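Local structure of water-soluble chlorophyll protein (Brassicaceae, 5HPZ) at residues Phe19-Lys24 with Phe168-Lys173; Glu108-Ile113 with Ala154-Ala159. The protein binds chlorophyll as a tetramer of Kunitz-type beta-trefoil subunits and probably tunes the pigment's spectrum by deforming its ring. All blocks are in the same frame, centred on the assembly; numbering follows the deposited sequence.

Interaction 1 of 2, residues Phe19-Lys24 with Phe168-Lys173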
# COMPACT_ATOMS: atom_id res chain seq x y z
N PHE A 19 1.78 -19.13 -19.54
CA PHE A 19 0.96 -17.94 -19.29
C PHE A 19 -0.49 -18.21 -19.77
O PHE A 19 -0.70 -18.82 -20.83
CB PHE A 19 1.45 -16.76 -20.09
CG PHE A 19 2.90 -16.42 -19.88
CD1 PHE A 19 3.36 -15.97 -18.64
CD2 PHE A 19 3.79 -16.49 -20.95
CE1 PHE A 19 4.69 -15.61 -18.47
CE2 PHE A 19 5.12 -16.16 -20.79
CZ PHE A 19 5.57 -15.72 -19.54
N ILE A 20 -1.47 -17.76 -19.00
CA ILE A 20 -2.84 -17.70 -19.49
C ILE A 20 -3.18 -16.28 -19.99
O ILE A 20 -3.16 -15.31 -19.23
CB ILE A 20 -3.88 -18.12 -18.46
CG1 ILE A 20 -3.62 -19.57 -17.99
CG2 ILE A 20 -5.25 -18.07 -19.09
CD1 ILE A 20 -4.43 -20.00 -16.78
N GLN A 21 -3.48 -16.16 -21.28
CA GLN A 21 -3.66 -14.86 -21.88
C GLN A 21 -5.03 -14.76 -22.52
O GLN A 21 -5.36 -15.59 -23.33
CB GLN A 21 -2.55 -14.61 -22.85
CG GLN A 21 -1.33 -14.06 -22.10
CD GLN A 21 -0.10 -13.99 -22.95
OE1 GLN A 21 -0.19 -14.04 -24.18
NE2 GLN A 21 1.04 -13.90 -22.33
N PRO A 22 -5.85 -13.79 -22.09
CA PRO A 22 -7.19 -13.64 -22.62
C PRO A 22 -7.16 -13.32 -24.08
O PRO A 22 -6.46 -12.42 -24.47
CB PRO A 22 -7.78 -12.46 -21.82
CG PRO A 22 -7.04 -12.50 -20.54
CD PRO A 22 -5.65 -12.89 -20.93
N ALA A 23 -7.90 -14.08 -24.87
CA ALA A 23 -7.91 -13.86 -26.30
C ALA A 23 -8.45 -12.46 -26.65
O ALA A 23 -9.17 -11.82 -25.87
CB ALA A 23 -8.72 -14.94 -26.98
N LYS A 24 -8.06 -11.98 -27.82
CA LYS A 24 -8.61 -10.75 -28.37
C LYS A 24 -8.71 -9.64 -27.29
O LYS A 24 -9.78 -9.08 -27.07
CB LYS A 24 -9.97 -11.04 -29.03
N PHE A 168 -12.42 -15.90 -22.42
CA PHE A 168 -11.78 -16.72 -23.43
C PHE A 168 -10.27 -16.52 -23.40
O PHE A 168 -9.79 -15.37 -23.40
CB PHE A 168 -12.40 -16.43 -24.81
CG PHE A 168 -13.88 -16.74 -24.86
CD1 PHE A 168 -14.31 -18.06 -24.85
CD2 PHE A 168 -14.83 -15.72 -24.87
CE1 PHE A 168 -15.66 -18.35 -24.87
CE2 PHE A 168 -16.18 -16.03 -24.87
CZ PHE A 168 -16.60 -17.33 -24.89
N VAL A 169 -9.54 -17.63 -23.39
CA VAL A 169 -8.08 -17.60 -23.21
C VAL A 169 -7.33 -18.45 -24.18
O VAL A 169 -7.85 -19.37 -24.76
CB VAL A 169 -7.67 -18.11 -21.77
CG1 VAL A 169 -8.37 -17.27 -20.72
CG2 VAL A 169 -8.04 -19.59 -21.56
N LYS A 170 -6.05 -18.17 -24.25
CA LYS A 170 -5.13 -19.07 -24.89
C LYS A 170 -3.94 -19.28 -23.93
O LYS A 170 -3.75 -18.50 -22.95
CB LYS A 170 -4.75 -18.51 -26.24
CG LYS A 170 -4.09 -17.15 -26.19
CD LYS A 170 -3.89 -16.60 -27.60
CE LYS A 170 -2.56 -15.86 -27.73
NZ LYS A 170 -2.24 -14.91 -26.62
N PHE A 171 -3.18 -20.35 -24.17
CA PHE A 171 -2.11 -20.78 -23.30
C PHE A 171 -0.81 -20.58 -24.02
O PHE A 171 -0.60 -21.09 -25.14
CB PHE A 171 -2.30 -22.24 -22.96
CG PHE A 171 -3.62 -22.53 -22.30
CD1 PHE A 171 -3.92 -22.07 -21.03
CD2 PHE A 171 -4.59 -23.27 -22.97
CE1 PHE A 171 -5.16 -22.33 -20.45
CE2 PHE A 171 -5.83 -23.55 -22.39
CZ PHE A 171 -6.11 -23.06 -21.13
N VAL A 172 0.07 -19.83 -23.39
CA VAL A 172 1.27 -19.40 -24.08
C VAL A 172 2.43 -20.00 -23.32
O VAL A 172 2.66 -19.64 -22.13
CB VAL A 172 1.33 -17.89 -24.10
CG1 VAL A 172 2.66 -17.41 -24.69
CG2 VAL A 172 0.14 -17.37 -24.88
N LYS A 173 3.13 -20.91 -23.98
CA LYS A 173 4.23 -21.65 -23.39
C LYS A 173 5.29 -20.71 -22.90
O LYS A 173 5.67 -19.77 -23.62
CB LYS A 173 4.86 -22.56 -24.45
CG LYS A 173 6.12 -23.29 -24.00
CD LYS A 173 5.80 -24.66 -23.45
CE LYS A 173 7.05 -25.46 -23.10
NZ LYS A 173 6.58 -26.62 -22.30
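F19 and V172 meet as a hydrogen-bonded antiparallel pair where strand 18-22, near the chain start, runs beside the last strand, 169-173; joining first and last strands in this way closes the beta-trefoil. The backbone bond from F19 N to V172 O is 2.8 Å long, and V172 N returns one to F19 O. On the side-chain level the F19 ring brings CD2 to 4.0 Å from V172 CG1. The ring continues onto P54 and onto Y52 of the second subunit. V172 holds CG1 anti to its backbone N (chi1 174°), which turns the other methyl, CG2, to the amide of Q21, 3.4 Å from OE1. Q21 sits on the same sheet face, and its backbone N points almost straight at K170 O (2.9 Å, 178° at the hydrogen), while its own O accepts from K170 N. Its extended side chain carries the amide past V172; NE2 is bonded to P54 O, which helps to set the amide's rotation, and OE1 takes a weak bond from K170 NZ at 3.3 Å, reached because the lysine chain bends at its far end. On the other face I20 works with both branches: CG2 lies 3.6 Å from V169 CB, and CG1 approaches the F171 ring at its edge, 3.9 Å from CD1, the two side chains lying side by side. F171 also meets F60 edge-to-face. An alanine in place of I20 would remove both branches and probably open a gap between V169 and the F171 edge, giving that ring more freedom to turn. At P22 and V169 the backbones stay close while the side chains turn apart, and the pairing ends with A23 N donating to F168 O at 2.7 Å.

Interaction 2 of 2, residues Glu108-Ile113 with Ala154-Ala159; sequences EPAIII and APQLIA
I111 leans over strand 155-159 with its CG1 3.7 Å from L157 CB, the two side chains meeting at a slant, and its CD1 reaching on to A159 CB at 4.0 Å. CG1 lies anti to the carbonyl carbon (chi1 -52°), a turn that lays the ethyl arm across the backbone carbonyl carbon of I158. Beneath this arm the main chains touch through one bridge, A110 with I158, flanked by two bonds: A159 N to P109 O at 2.8 Å, and I111 N to L157 O at 3.1 Å, with the donor well above the carbonyl plane. A water bonds to L157 O and I111 O, joining the two backbones beside the bridge, and to NE2 of extended Q156, which also comes near A110 CB. I158 faces the other way and extends CD1 to 3.6 Å from E108 OE1; the carboxylate itself is salt-bridged to K165 and hydrogen-bonded to T160. P109 sets CG against A159 CB at 4.2 Å. Strand 97-99, paired with 111-113, sets V99 against I111 and W97 against L157. The lead-in to strand 111-113, itself at 103° to strand 155-159, thus bridges once to this edge of a four-stranded sheet in the Kunitz-type beta-trefoil.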
# COMPACT_ATOMS: atom_id res chain seq x y z
N GLU A 108 -21.58 -14.36 -7.38
CA GLU A 108 -20.64 -14.85 -8.41
C GLU A 108 -19.27 -14.89 -7.74
O GLU A 108 -18.65 -13.87 -7.58
CB GLU A 108 -20.62 -13.88 -9.61
CG GLU A 108 -21.92 -13.84 -10.42
CD GLU A 108 -21.80 -13.03 -11.71
OE1 GLU A 108 -21.23 -11.92 -11.68
OE2 GLU A 108 -22.28 -13.49 -12.75
N PRO A 109 -18.83 -16.05 -7.29
CA PRO A 109 -17.74 -15.92 -6.34
C PRO A 109 -16.41 -15.68 -7.01
O PRO A 109 -16.13 -16.18 -8.14
CB PRO A 109 -17.76 -17.27 -5.63
CG PRO A 109 -18.27 -18.22 -6.67
CD PRO A 109 -19.32 -17.44 -7.39
N ALA A 110 -15.55 -14.98 -6.31
CA ALA A 110 -14.26 -14.68 -6.87
C ALA A 110 -13.45 -15.98 -7.04
O ALA A 110 -13.62 -16.92 -6.30
CB ALA A 110 -13.54 -13.73 -5.96
N ILE A 111 -12.56 -16.02 -8.02
CA ILE A 111 -11.56 -17.06 -8.08
C ILE A 111 -10.36 -16.57 -7.24
O ILE A 111 -9.84 -15.46 -7.46
CB ILE A 111 -11.07 -17.32 -9.52
CG1 ILE A 111 -12.24 -17.55 -10.49
CG2 ILE A 111 -10.14 -18.56 -9.56
CD1 ILE A 111 -13.13 -18.70 -10.12
N ILE A 112 -9.96 -17.35 -6.26
CA ILE A 112 -8.90 -16.94 -5.37
C ILE A 112 -7.68 -17.85 -5.52
O ILE A 112 -7.68 -18.78 -6.33
CB ILE A 112 -9.38 -16.93 -3.94
CG1 ILE A 112 -10.02 -18.27 -3.61
CG2 ILE A 112 -10.37 -15.80 -3.75
CD1 ILE A 112 -10.06 -18.64 -2.16
N ILE A 113 -6.64 -17.55 -4.78
CA ILE A 113 -5.42 -18.29 -4.80
C ILE A 113 -5.28 -18.89 -3.42
O ILE A 113 -5.39 -18.20 -2.39
CB ILE A 113 -4.21 -17.43 -5.13
CG1 ILE A 113 -4.45 -16.72 -6.46
CG2 ILE A 113 -2.95 -18.29 -5.14
CD1 ILE A 113 -3.37 -15.75 -6.84
N ALA A 154 -9.51 -3.25 -14.01
CA ALA A 154 -8.98 -4.48 -14.71
C ALA A 154 -9.84 -5.70 -14.47
O ALA A 154 -10.38 -5.84 -13.39
CB ALA A 154 -7.56 -4.80 -14.27
N PRO A 155 -10.00 -6.55 -15.47
CA PRO A 155 -10.94 -7.69 -15.27
C PRO A 155 -10.51 -8.64 -14.13
O PRO A 155 -9.35 -9.06 -14.09
CB PRO A 155 -10.86 -8.42 -16.58
CG PRO A 155 -10.56 -7.35 -17.57
CD PRO A 155 -9.63 -6.40 -16.89
N GLN A 156 -11.42 -8.91 -13.20
CA GLN A 156 -11.15 -9.81 -12.11
C GLN A 156 -11.88 -11.11 -12.36
O GLN A 156 -13.06 -11.08 -12.78
CB GLN A 156 -11.66 -9.19 -10.84
CG GLN A 156 -11.60 -10.14 -9.71
CD GLN A 156 -12.31 -9.63 -8.50
OE1 GLN A 156 -12.55 -8.45 -8.35
NE2 GLN A 156 -12.64 -10.55 -7.62
N LEU A 157 -11.23 -12.25 -12.07
CA LEU A 157 -11.83 -13.53 -12.33
C LEU A 157 -12.82 -13.86 -11.30
O LEU A 157 -12.53 -13.77 -10.12
CB LEU A 157 -10.82 -14.67 -12.39
CG LEU A 157 -10.21 -14.93 -13.75
CD1 LEU A 157 -9.40 -13.71 -14.25
CD2 LEU A 157 -9.35 -16.16 -13.69
N ILE A 158 -13.99 -14.30 -11.78
CA ILE A 158 -15.04 -14.92 -10.97
C ILE A 158 -15.59 -16.18 -11.61
O ILE A 158 -15.30 -16.49 -12.76
CB ILE A 158 -16.20 -13.96 -10.80
CG1 ILE A 158 -16.79 -13.66 -12.18
CG2 ILE A 158 -15.75 -12.73 -10.02
CD1 ILE A 158 -17.67 -12.44 -12.21
N ALA A 159 -16.35 -16.97 -10.86
CA ALA A 159 -17.14 -18.05 -11.43
C ALA A 159 -18.59 -17.60 -11.63
O ALA A 159 -19.22 -17.05 -10.74
CB ALA A 159 -17.09 -19.32 -10.56
O HOH W 1 -10.52 -12.96 -8.37

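Overall arrangement
Both contacts join parts of one beta-trefoil, but interaction 1 pairs its first and last strands while interaction 2 lies within the loop that this pairing closes. Their centres are 16 Å apart and they do not touch, yet strand 169-173 of interaction 1 is the next strand after 155-160 of interaction 2. Interaction 1 is partly buried, the I20/F171 face apolar, the other mixing F19 and V172 with Q21 and K170, and it touches a second subunit. Interaction 2 is buried within its own chain; its strands cross steeply, so aliphatic contacts, two backbone bonds and a water replace the longer run of backbone bonds.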